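Local coordinates for protein predicted metal-dependent hydrolase of the TIM-barrel fold (Lactobacillus casei, PDB 2QPX) that probably acts as a zinc-dependent hydrolase of the amidohydrolase family, holding two zinc ions in a TIM-barrel, though its substrate is not known, at residues Ala308-Ile313 with Ala339-Leu344; Ser6-Gln11 with Gln351-Ile356; Leu282-Ser287 with Asn302-Leu307. One frame throughout, in Å; residues are numbered along the deposited sequence. Where two conformers were deposited one is given.

Contact 1. Residues Ala308-Ile313 with Ala339-Leu344; sequences APYTRI and AHFNQL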
loop_
_atom_site.group_PDB
_atom_site.type_symbol
_atom_site.label_atom_id
_atom_site.label_comp_id
_atom_site.label_asym_id
_atom_site.label_seq_id
_atom_site.Cartn_x
_atom_site.Cartn_y
_atom_site.Cartn_z
ATOM N N ALA A 308 5.568 -0.319 14.458
ATOM C CA ALA A 308 5.660 0.771 15.418
ATOM C C ALA A 308 5.754 0.268 16.843
ATOM O O ALA A 308 5.125 -0.735 17.202
ATOM C CB ALA A 308 4.370 1.655 15.332
ATOM N N PRO A 309 6.369 1.064 17.718
ATOM C CA PRO A 309 6.157 0.820 19.144
ATOM C C PRO A 309 4.720 1.198 19.519
ATOM O O PRO A 309 4.203 2.207 19.058
ATOM C CB PRO A 309 7.129 1.786 19.816
ATOM C CG PRO A 309 8.088 2.206 18.737
ATOM C CD PRO A 309 7.252 2.215 17.513
ATOM N N TYR A 310 4.128 0.429 20.421
ATOM C CA TYR A 310 2.774 0.708 20.852
ATOM C C TYR A 310 2.697 2.025 21.628
ATOM O O TYR A 310 1.626 2.625 21.718
ATOM C CB TYR A 310 2.215 -0.468 21.704
ATOM C CG TYR A 310 1.878 -1.677 20.867
ATOM C CD1 TYR A 310 0.716 -1.728 20.102
ATOM C CD2 TYR A 310 2.694 -2.814 20.866
ATOM C CE1 TYR A 310 0.406 -2.849 19.306
ATOM C CE2 TYR A 310 2.393 -3.918 20.089
ATOM C CZ TYR A 310 1.246 -3.958 19.324
ATOM O OH TYR A 310 0.934 -5.061 18.574
ATOM N N THR A 311 3.852 2.491 22.129
ATOM C CA THR A 311 3.963 3.744 22.836
ATOM C C THR A 311 4.128 4.981 21.927
ATOM O O THR A 311 4.340 6.086 22.420
ATOM C CB THR A 311 5.112 3.690 23.822
ATOM O OG1 THR A 311 6.302 3.274 23.134
ATOM C CG2 THR A 311 4.750 2.722 24.996
ATOM N N ARG A 312 3.974 4.788 20.607
ATOM C CA ARG A 312 4.054 5.903 19.652
ATOM C C ARG A 312 2.766 6.198 18.903
ATOM O O ARG A 312 2.680 7.231 18.228
ATOM C CB ARG A 312 5.163 5.655 18.648
ATOM C CG ARG A 312 6.599 5.669 19.267
ATOM C CD ARG A 312 7.015 7.020 19.837
ATOM N NE ARG A 312 8.447 6.979 20.102
ATOM C CZ ARG A 312 9.381 7.088 19.161
ATOM N NH1 ARG A 312 9.050 7.445 17.919
ATOM N NH2 ARG A 312 10.640 6.877 19.473
ATOM N N ILE A 313 1.789 5.286 18.991
ATOM C CA ILE A 313 0.494 5.453 18.316
ATOM C C ILE A 313 -0.506 6.052 19.323
ATOM O O ILE A 313 -0.522 5.684 20.492
ATOM C CB ILE A 313 0.013 4.167 17.541
ATOM C CG1 ILE A 313 -1.130 4.517 16.559
ATOM C CG2 ILE A 313 -0.350 3.054 18.507
ATOM C CD1 ILE A 313 -1.560 3.377 15.580
ATOM N N ALA A 339 -9.956 -6.072 19.104
ATOM C CA ALA A 339 -9.710 -7.080 18.090
ATOM C C ALA A 339 -8.215 -7.337 17.964
ATOM O O ALA A 339 -7.799 -8.454 17.772
ATOM C CB ALA A 339 -10.293 -6.655 16.739
ATOM N N HIS A 340 -7.405 -6.297 18.112
ATOM C CA HIS A 340 -5.966 -6.438 17.968
ATOM C C HIS A 340 -5.348 -7.139 19.170
ATOM O O HIS A 340 -4.538 -8.073 19.035
ATOM C CB HIS A 340 -5.308 -5.066 17.818
ATOM C CG HIS A 340 -3.823 -5.141 17.599
ATOM N ND1 HIS A 340 -3.265 -5.453 16.373
ATOM C CD2 HIS A 340 -2.787 -5.011 18.465
ATOM C CE1 HIS A 340 -1.947 -5.451 16.491
ATOM N NE2 HIS A 340 -1.626 -5.181 17.745
ATOM N N PHE A 341 -5.661 -6.640 20.342
ATOM C CA PHE A 341 -4.994 -7.109 21.534
ATOM C C PHE A 341 -5.530 -8.425 22.086
ATOM O O PHE A 341 -4.763 -9.145 22.753
ATOM C CB PHE A 341 -4.993 -6.057 22.625
ATOM C CG PHE A 341 -4.059 -4.913 22.337
ATOM C CD1 PHE A 341 -2.691 -5.089 22.390
ATOM C CD2 PHE A 341 -4.553 -3.685 21.943
ATOM C CE1 PHE A 341 -1.832 -4.031 22.077
ATOM C CE2 PHE A 341 -3.717 -2.639 21.645
ATOM C CZ PHE A 341 -2.358 -2.805 21.711
ATOM N N ASN A 342 -6.770 -8.778 21.808
ATOM C CA ASN A 342 -7.300 -10.037 22.389
ATOM C C ASN A 342 -6.418 -11.214 22.024
ATOM O O ASN A 342 -6.108 -12.003 22.887
ATOM C CB ASN A 342 -8.725 -10.325 21.934
ATOM C CG ASN A 342 -9.777 -9.676 22.819
ATOM O OD1 ASN A 342 -9.461 -9.025 23.805
ATOM N ND2 ASN A 342 -11.060 -9.866 22.460
ATOM N N GLN A 343 -5.992 -11.326 20.765
ATOM C CA GLN A 343 -5.244 -12.518 20.348
ATOM C C GLN A 343 -3.755 -12.248 20.112
ATOM O O GLN A 343 -3.046 -13.089 19.559
ATOM C CB GLN A 343 -5.856 -13.103 19.070
ATOM N N LEU A 344 -3.288 -11.079 20.501
ATOM C CA LEU A 344 -1.889 -10.720 20.258
ATOM C C LEU A 344 -0.995 -11.686 21.041
ATOM O O LEU A 344 -1.220 -11.847 22.250
ATOM C CB LEU A 344 -1.613 -9.316 20.720
ATOM C CG LEU A 344 -0.354 -8.653 20.175
ATOM C CD1 LEU A 344 -0.438 -8.412 18.657
ATOM C CD2 LEU A 344 -0.132 -7.400 20.969
#
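This is a buried aromatic cluster in the outer, helical layer of the TIM-barrel: Y310, in the loop leading from helix 297-304 into strand 313-314, meets H340 and F341 in the last turn of helix 323-342 and L344 just beyond it. Y310 and H340 approach from opposite directions and join rim to rim, their planes turned 56° apart. F341 slides past Y310 instead. Its CE1 lies over one face of the tyrosine ring, off toward the rim, and its CZ comes within 3.6 Å of Y310 CD1; with the planes at 51° the pair is oblique, neither a stack nor a T-shape. H340 CD2 stands 3.7 Å above the plane of the F341 ring, over its centre, so the third pair of the cluster is packed as well. Because the H340 ring swings away from its own backbone N (chi1 -177°), it reaches forward to the tyrosine, while ND1 is bonded to N302 OD1; both ring nitrogens are therefore engaged and the imidazole is fixed in rotation. W355 stacks on Y310 from helix 349-367. L344 CD2 sits 3.5 Å from Y310 OH, and the one polar link is the hydrogen bond between Y310 OH and H340 NE2, 2.7 Å, in the imidazole plane.

Contact 2. Residues Ser6-Gln11 with Gln351-Ile356; sequences SEFVDQ and QKKAWI. With EDO (1,2-ethanediol), chain M; EDO (1,2-ethanediol), chain E.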
loop_
_atom_site.group_PDB
_atom_site.type_symbol
_atom_site.label_atom_id
_atom_site.label_comp_id
_atom_site.label_asym_id
_atom_site.label_seq_id
_atom_site.Cartn_x
_atom_site.Cartn_y
_atom_site.Cartn_z
ATOM N N SER A 6 -12.721 -6.487 26.080
ATOM C CA SER A 6 -13.874 -5.617 25.807
ATOM C C SER A 6 -14.248 -4.759 27.018
ATOM O O SER A 6 -14.411 -3.554 26.913
ATOM C CB SER A 6 -15.086 -6.441 25.336
ATOM O OG SER A 6 -16.062 -5.621 24.715
ATOM N N GLU A 7 -14.411 -5.386 28.178
ATOM C CA GLU A 7 -14.854 -4.628 29.348
ATOM C C GLU A 7 -13.804 -3.597 29.801
ATOM O O GLU A 7 -14.123 -2.462 30.136
ATOM C CB GLU A 7 -15.246 -5.644 30.433
ATOM C CG GLU A 7 -15.485 -5.125 31.804
ATOM C CD GLU A 7 -15.851 -6.286 32.736
ATOM O OE1 GLU A 7 -16.863 -6.966 32.439
ATOM O OE2 GLU A 7 -15.103 -6.537 33.715
ATOM N N PHE A 8 -12.533 -3.986 29.737
ATOM C CA PHE A 8 -11.438 -3.079 30.030
ATOM C C PHE A 8 -11.438 -1.859 29.095
ATOM O O PHE A 8 -11.358 -0.722 29.541
ATOM C CB PHE A 8 -10.081 -3.784 29.908
ATOM C CG PHE A 8 -8.924 -2.859 30.161
ATOM C CD1 PHE A 8 -8.604 -2.475 31.445
ATOM C CD2 PHE A 8 -8.172 -2.321 29.121
ATOM C CE1 PHE A 8 -7.580 -1.604 31.720
ATOM C CE2 PHE A 8 -7.125 -1.436 29.410
ATOM C CZ PHE A 8 -6.839 -1.062 30.674
ATOM N N VAL A 9 -11.531 -2.126 27.794
ATOM C CA VAL A 9 -11.492 -1.044 26.801
ATOM C C VAL A 9 -12.732 -0.138 26.926
ATOM O O VAL A 9 -12.640 1.071 26.753
ATOM C CB VAL A 9 -11.294 -1.601 25.393
ATOM C CG1 VAL A 9 -11.498 -0.497 24.337
ATOM C CG2 VAL A 9 -9.911 -2.220 25.283
ATOM N N ASP A 10 -13.878 -0.707 27.309
ATOM C CA ASP A 10 -15.050 0.120 27.549
ATOM C C ASP A 10 -14.782 1.250 28.553
ATOM O O ASP A 10 -15.275 2.367 28.392
ATOM C CB ASP A 10 -16.226 -0.725 28.092
ATOM C CG ASP A 10 -16.932 -1.505 27.032
ATOM O OD1 ASP A 10 -16.799 -1.200 25.822
ATOM O OD2 ASP A 10 -17.664 -2.443 27.418
ATOM N N GLN A 11 -14.006 0.957 29.587
ATOM C CA GLN A 11 -13.770 1.926 30.637
ATOM C C GLN A 11 -12.522 2.799 30.459
ATOM O O GLN A 11 -12.277 3.704 31.263
ATOM C CB GLN A 11 -13.773 1.254 32.023
ATOM C CG GLN A 11 -12.693 0.247 32.257
ATOM C CD GLN A 11 -11.365 0.887 32.619
ATOM O OE1 GLN A 11 -11.286 1.609 33.615
ATOM N NE2 GLN A 11 -10.307 0.626 31.808
ATOM N N GLN A 351 0.474 -6.311 30.120
ATOM C CA GLN A 351 1.171 -5.554 29.048
ATOM C C GLN A 351 0.179 -5.043 28.016
ATOM O O GLN A 351 0.302 -3.895 27.522
ATOM C CB GLN A 351 2.245 -6.430 28.409
ATOM C CG GLN A 351 3.058 -5.718 27.321
ATOM C CD GLN A 351 3.811 -4.561 27.834
ATOM O OE1 GLN A 351 4.946 -4.709 28.361
ATOM N NE2 GLN A 351 3.234 -3.359 27.669
ATOM N N LYS A 352 -0.796 -5.882 27.675
ATOM C CA LYS A 352 -1.873 -5.444 26.784
ATOM C C LYS A 352 -2.590 -4.195 27.336
ATOM O O LYS A 352 -2.821 -3.205 26.620
ATOM C CB LYS A 352 -2.831 -6.597 26.484
ATOM C CG LYS A 352 -2.195 -7.797 25.764
ATOM C CD LYS A 352 -3.173 -8.974 25.560
ATOM C CE LYS A 352 -2.562 -10.129 24.845
ATOM N NZ LYS A 352 -3.583 -11.188 24.473
ATOM N N LYS A 353 -2.974 -4.228 28.604
ATOM C CA LYS A 353 -3.633 -3.112 29.251
ATOM C C LYS A 353 -2.744 -1.857 29.314
ATOM O O LYS A 353 -3.228 -0.722 29.075
ATOM C CB LYS A 353 -4.132 -3.502 30.664
ATOM C CG LYS A 353 -5.231 -4.564 30.644
ATOM C CD LYS A 353 -5.612 -4.929 32.100
ATOM C CE LYS A 353 -6.821 -5.820 32.142
ATOM N NZ LYS A 353 -7.025 -6.247 33.600
ATOM N N ALA A 354 -1.449 -2.055 29.574
ATOM C CA ALA A 354 -0.470 -0.941 29.609
ATOM C C ALA A 354 -0.397 -0.251 28.241
ATOM O O ALA A 354 -0.443 0.969 28.158
ATOM C CB ALA A 354 0.920 -1.440 30.017
ATOM N N TRP A 355 -0.368 -1.049 27.177
ATOM C CA TRP A 355 -0.311 -0.500 25.825
ATOM C C TRP A 355 -1.607 0.198 25.429
ATOM O O TRP A 355 -1.588 1.310 24.840
ATOM C CB TRP A 355 0.079 -1.595 24.851
ATOM C CG TRP A 355 1.556 -1.946 24.870
ATOM C CD1 TRP A 355 2.579 -1.150 25.274
ATOM C CD2 TRP A 355 2.142 -3.133 24.359
ATOM N NE1 TRP A 355 3.788 -1.777 25.045
ATOM C CE2 TRP A 355 3.551 -2.985 24.461
ATOM C CE3 TRP A 355 1.628 -4.295 23.786
ATOM C CZ2 TRP A 355 4.434 -3.976 24.074
ATOM C CZ3 TRP A 355 2.530 -5.295 23.395
ATOM C CH2 TRP A 355 3.906 -5.101 23.516
ATOM N N ILE A 356 -2.748 -0.404 25.784
ATOM C CA ILE A 356 -4.051 0.231 25.520
ATOM C C ILE A 356 -4.146 1.600 26.244
ATOM O O ILE A 356 -4.572 2.609 25.650
ATOM C CB ILE A 356 -5.216 -0.760 25.890
ATOM C CG1 ILE A 356 -5.291 -1.884 24.867
ATOM C CG2 ILE A 356 -6.557 0.024 26.064
ATOM C CD1 ILE A 356 -6.087 -3.146 25.331
HETATM C C1 EDO M . -14.738 -1.649 23.798
HETATM O O1 EDO M . -15.364 -2.896 24.093
HETATM C C2 EDO M . -15.343 -1.227 22.485
HETATM O O2 EDO M . -15.194 -2.303 21.561
HETATM C C1 EDO E . 9.216 -3.457 27.968
HETATM O O1 EDO E . 10.123 -2.441 28.344
HETATM C C2 EDO E . 7.835 -2.798 28.062
HETATM O O2 EDO E . 6.989 -3.337 27.058
#
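Helix 6-11 and the 351-356 segment of helix 349-367 run nearly side by side in the same direction, their segment axes crossing at -25° and 11.2 Å apart at closest approach. F8 bridges that gap. Its ring, carried out on a CG that lies opposite the backbone N (chi1 178°), reaches the second helix at K353 and I356. The aliphatic part of K353 is fully extended beyond CG and lies across one face of the phenyl group: CG stands 3.7 Å from the F8 ring centroid and only 6° off the normal, a CH-pi contact, and CB comes to 3.6 Å from F8 CZ. In the conformer described, Q11 NE2 lies over the opposite face, off toward the rim, and donates to F8 O at 2.8 Å with the carbonyl oxygen close to the amide plane. I356 meets the F8 ring at its edge, CG2 to CE2 at 3.7 Å, and CD1, at the end of its other branch, lies 3.9 Å from V9 CG2. The contact is thus wholly apolar between the segments. Helix 323-342 packs against the same cluster, V338 touching V9 and F341 touching I356, and its K334 NZ bonds to V9 O. The N-terminal helix thereby lies against helices 323-342 and 349-367 on the outside of the barrel, far from the zinc ions.

Contact 3. Residues Leu282-Ser287 with Asn302-Leu307; sequences LYFDIS and NEAVEL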
loop_
_atom_site.group_PDB
_atom_site.type_symbol
_atom_site.label_atom_id
_atom_site.label_comp_id
_atom_site.label_asym_id
_atom_site.label_seq_id
_atom_site.Cartn_x
_atom_site.Cartn_y
_atom_site.Cartn_z
ATOM N N LEU A 282 8.711 10.652 17.570
ATOM C CA LEU A 282 7.810 10.637 16.406
ATOM C C LEU A 282 6.601 9.771 16.723
ATOM O O LEU A 282 6.716 8.567 16.961
ATOM C CB LEU A 282 8.503 10.128 15.136
ATOM C CG LEU A 282 7.717 10.310 13.815
ATOM C CD1 LEU A 282 6.626 9.236 13.588
ATOM C CD2 LEU A 282 7.111 11.722 13.719
ATOM N N TYR A 283 5.449 10.413 16.725
ATOM C CA TYR A 283 4.165 9.823 17.103
ATOM C C TYR A 283 3.209 9.900 15.934
ATOM O O TYR A 283 3.451 10.648 14.989
ATOM C CB TYR A 283 3.597 10.561 18.307
ATOM C CG TYR A 283 4.528 10.590 19.503
ATOM C CD1 TYR A 283 5.548 11.524 19.596
ATOM C CD2 TYR A 283 4.398 9.633 20.518
ATOM C CE1 TYR A 283 6.430 11.546 20.666
ATOM C CE2 TYR A 283 5.258 9.623 21.583
ATOM C CZ TYR A 283 6.256 10.586 21.671
ATOM O OH TYR A 283 7.127 10.547 22.749
ATOM N N PHE A 284 2.122 9.148 16.002
ATOM C CA PHE A 284 1.138 9.181 14.923
ATOM C C PHE A 284 -0.213 8.696 15.397
ATOM O O PHE A 284 -0.326 8.068 16.444
ATOM C CB PHE A 284 1.632 8.414 13.693
ATOM C CG PHE A 284 1.648 6.938 13.846
ATOM C CD1 PHE A 284 2.596 6.316 14.641
ATOM C CD2 PHE A 284 0.782 6.139 13.135
ATOM C CE1 PHE A 284 2.629 4.947 14.745
ATOM C CE2 PHE A 284 0.854 4.764 13.244
ATOM C CZ PHE A 284 1.776 4.184 14.045
ATOM N N ASP A 285 -1.222 8.986 14.585
ATOM C CA ASP A 285 -2.578 8.484 14.796
ATOM C C ASP A 285 -3.205 8.033 13.494
ATOM O O ASP A 285 -2.638 8.261 12.421
ATOM C CB ASP A 285 -3.421 9.505 15.583
ATOM C CG ASP A 285 -3.812 10.722 14.798
ATOM O OD1 ASP A 285 -4.351 10.564 13.692
ATOM O OD2 ASP A 285 -3.608 11.852 15.301
ATOM N N ILE A 286 -4.400 7.405 13.579
ATOM C CA ILE A 286 -5.204 7.039 12.385
ATOM C C ILE A 286 -6.584 7.701 12.437
ATOM O O ILE A 286 -7.593 7.192 12.005
ATOM C CB ILE A 286 -5.319 5.521 12.177
ATOM C CG1 ILE A 286 -5.966 4.836 13.405
ATOM C CG2 ILE A 286 -3.937 4.921 11.847
ATOM C CD1 ILE A 286 -6.537 3.411 13.120
ATOM N N SER A 287 -6.584 8.912 12.985
ATOM C CA SER A 287 -7.745 9.792 13.009
ATOM C C SER A 287 -8.233 10.082 11.558
ATOM O O SER A 287 -7.486 9.919 10.587
ATOM C CB SER A 287 -7.401 11.036 13.797
ATOM O OG SER A 287 -6.479 11.840 13.083
ATOM N N ASN A 302 -4.237 -2.503 12.616
ATOM C CA ASN A 302 -3.319 -3.611 12.619
ATOM C C ASN A 302 -2.109 -3.337 11.731
ATOM O O ASN A 302 -0.974 -3.623 12.100
ATOM C CB ASN A 302 -4.005 -4.878 12.124
ATOM C CG ASN A 302 -5.082 -5.397 13.052
ATOM O OD1 ASN A 302 -5.122 -5.058 14.239
ATOM N ND2 ASN A 302 -5.969 -6.258 12.503
ATOM N N GLU A 303 -2.360 -2.824 10.545
ATOM C CA GLU A 303 -1.284 -2.526 9.598
ATOM C C GLU A 303 -0.337 -1.453 10.167
ATOM O O GLU A 303 0.884 -1.573 10.063
ATOM C CB GLU A 303 -1.844 -2.062 8.248
ATOM C CG GLU A 303 -2.535 -3.137 7.424
ATOM C CD GLU A 303 -3.361 -2.576 6.266
ATOM O OE1 GLU A 303 -3.066 -1.454 5.790
ATOM O OE2 GLU A 303 -4.337 -3.264 5.837
ATOM N N ALA A 304 -0.939 -0.456 10.808
ATOM C CA ALA A 304 -0.229 0.680 11.402
ATOM C C ALA A 304 0.785 0.279 12.470
ATOM O O ALA A 304 1.803 0.942 12.626
ATOM C CB ALA A 304 -1.250 1.698 11.983
ATOM N N VAL A 305 0.496 -0.782 13.214
ATOM C CA VAL A 305 1.360 -1.209 14.319
ATOM C C VAL A 305 2.241 -2.422 14.024
ATOM O O VAL A 305 2.841 -3.004 14.929
ATOM C CB VAL A 305 0.515 -1.443 15.605
ATOM C CG1 VAL A 305 -0.182 -0.153 16.048
ATOM C CG2 VAL A 305 -0.485 -2.592 15.471
ATOM N N GLU A 306 2.362 -2.819 12.765
ATOM C CA GLU A 306 3.245 -3.942 12.415
ATOM C C GLU A 306 4.686 -3.719 12.870
ATOM O O GLU A 306 5.332 -4.653 13.367
ATOM C CB GLU A 306 3.160 -4.200 10.896
ATOM C CG GLU A 306 1.861 -4.835 10.510
ATOM C CD GLU A 306 1.573 -4.859 9.029
ATOM O OE1 GLU A 306 2.292 -4.207 8.243
ATOM O OE2 GLU A 306 0.595 -5.559 8.626
ATOM N N LEU A 307 5.193 -2.494 12.731
ATOM C CA LEU A 307 6.542 -2.147 13.155
ATOM C C LEU A 307 6.612 -1.104 14.246
ATOM O O LEU A 307 7.618 -0.970 14.876
ATOM C CB LEU A 307 7.374 -1.605 11.981
ATOM C CG LEU A 307 7.653 -2.540 10.809
ATOM C CD1 LEU A 307 8.481 -1.819 9.738
ATOM C CD2 LEU A 307 8.323 -3.823 11.262
#
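This contact belongs to a beta-alpha-beta crossover of the TIM-barrel, where the end of helix 297-304 packs onto strand 282-285. A304 does the touching for the helix. Its CB faces the strand and lies in the plane of the F284 ring at the edge, 3.9 Å from CE2, while its carbonyl oxygen also comes to the ring edge, 3.5 Å from CZ. F284 gets there with CG placed between the backbone N and the carbonyl carbon (chi1 72°). Two residues on, in the conformer described, I286 adds its CG2 branch, 4.2 Å from A304 CB; the I286 side chain is also about 7 Å from that of the zinc ligand H264. D285 points away from the helix. S287 N donates to D285 OD1 at 2.9 Å, an Asx turn, and in the conformer described S287 OG reaches the same oxygen at 2.6 Å, both from the same face above the carboxylate plane. H264 N also bonds to D285 OD1, and S287 OG bonds to H264 ND1, making these residues second-shell neighbours of a zinc ligand and probably helping to orient its imidazole. Around the contact, strand 282-285 lies between parallel strands 260-264 and 313-314; I313 touches both F284 and A304, and helix 269-278 covers F284 through A272 and A276.

Overall arrangement
Starting at the N terminus, helix 6-11 comes first in the chain, and contact 2 joins it to helix 349-367 some 340 residues later, so its loop encloses both other contacts. Contact 3 closes the strand-to-helix half of the crossover between strands 282-285 and 313-314, and contact 1 follows it in series, joining the loop before strand 313-314 to the end of helix 323-342. Contacts 1 and 3 touch through R312 with L282 and H340 with V305; contacts 1 and 2 meet where K352 NZ reaches the F341 carbonyl. Contact 1 therefore stands between the barrel strand near the zinc site and the outer helices, and all three border the second subunit.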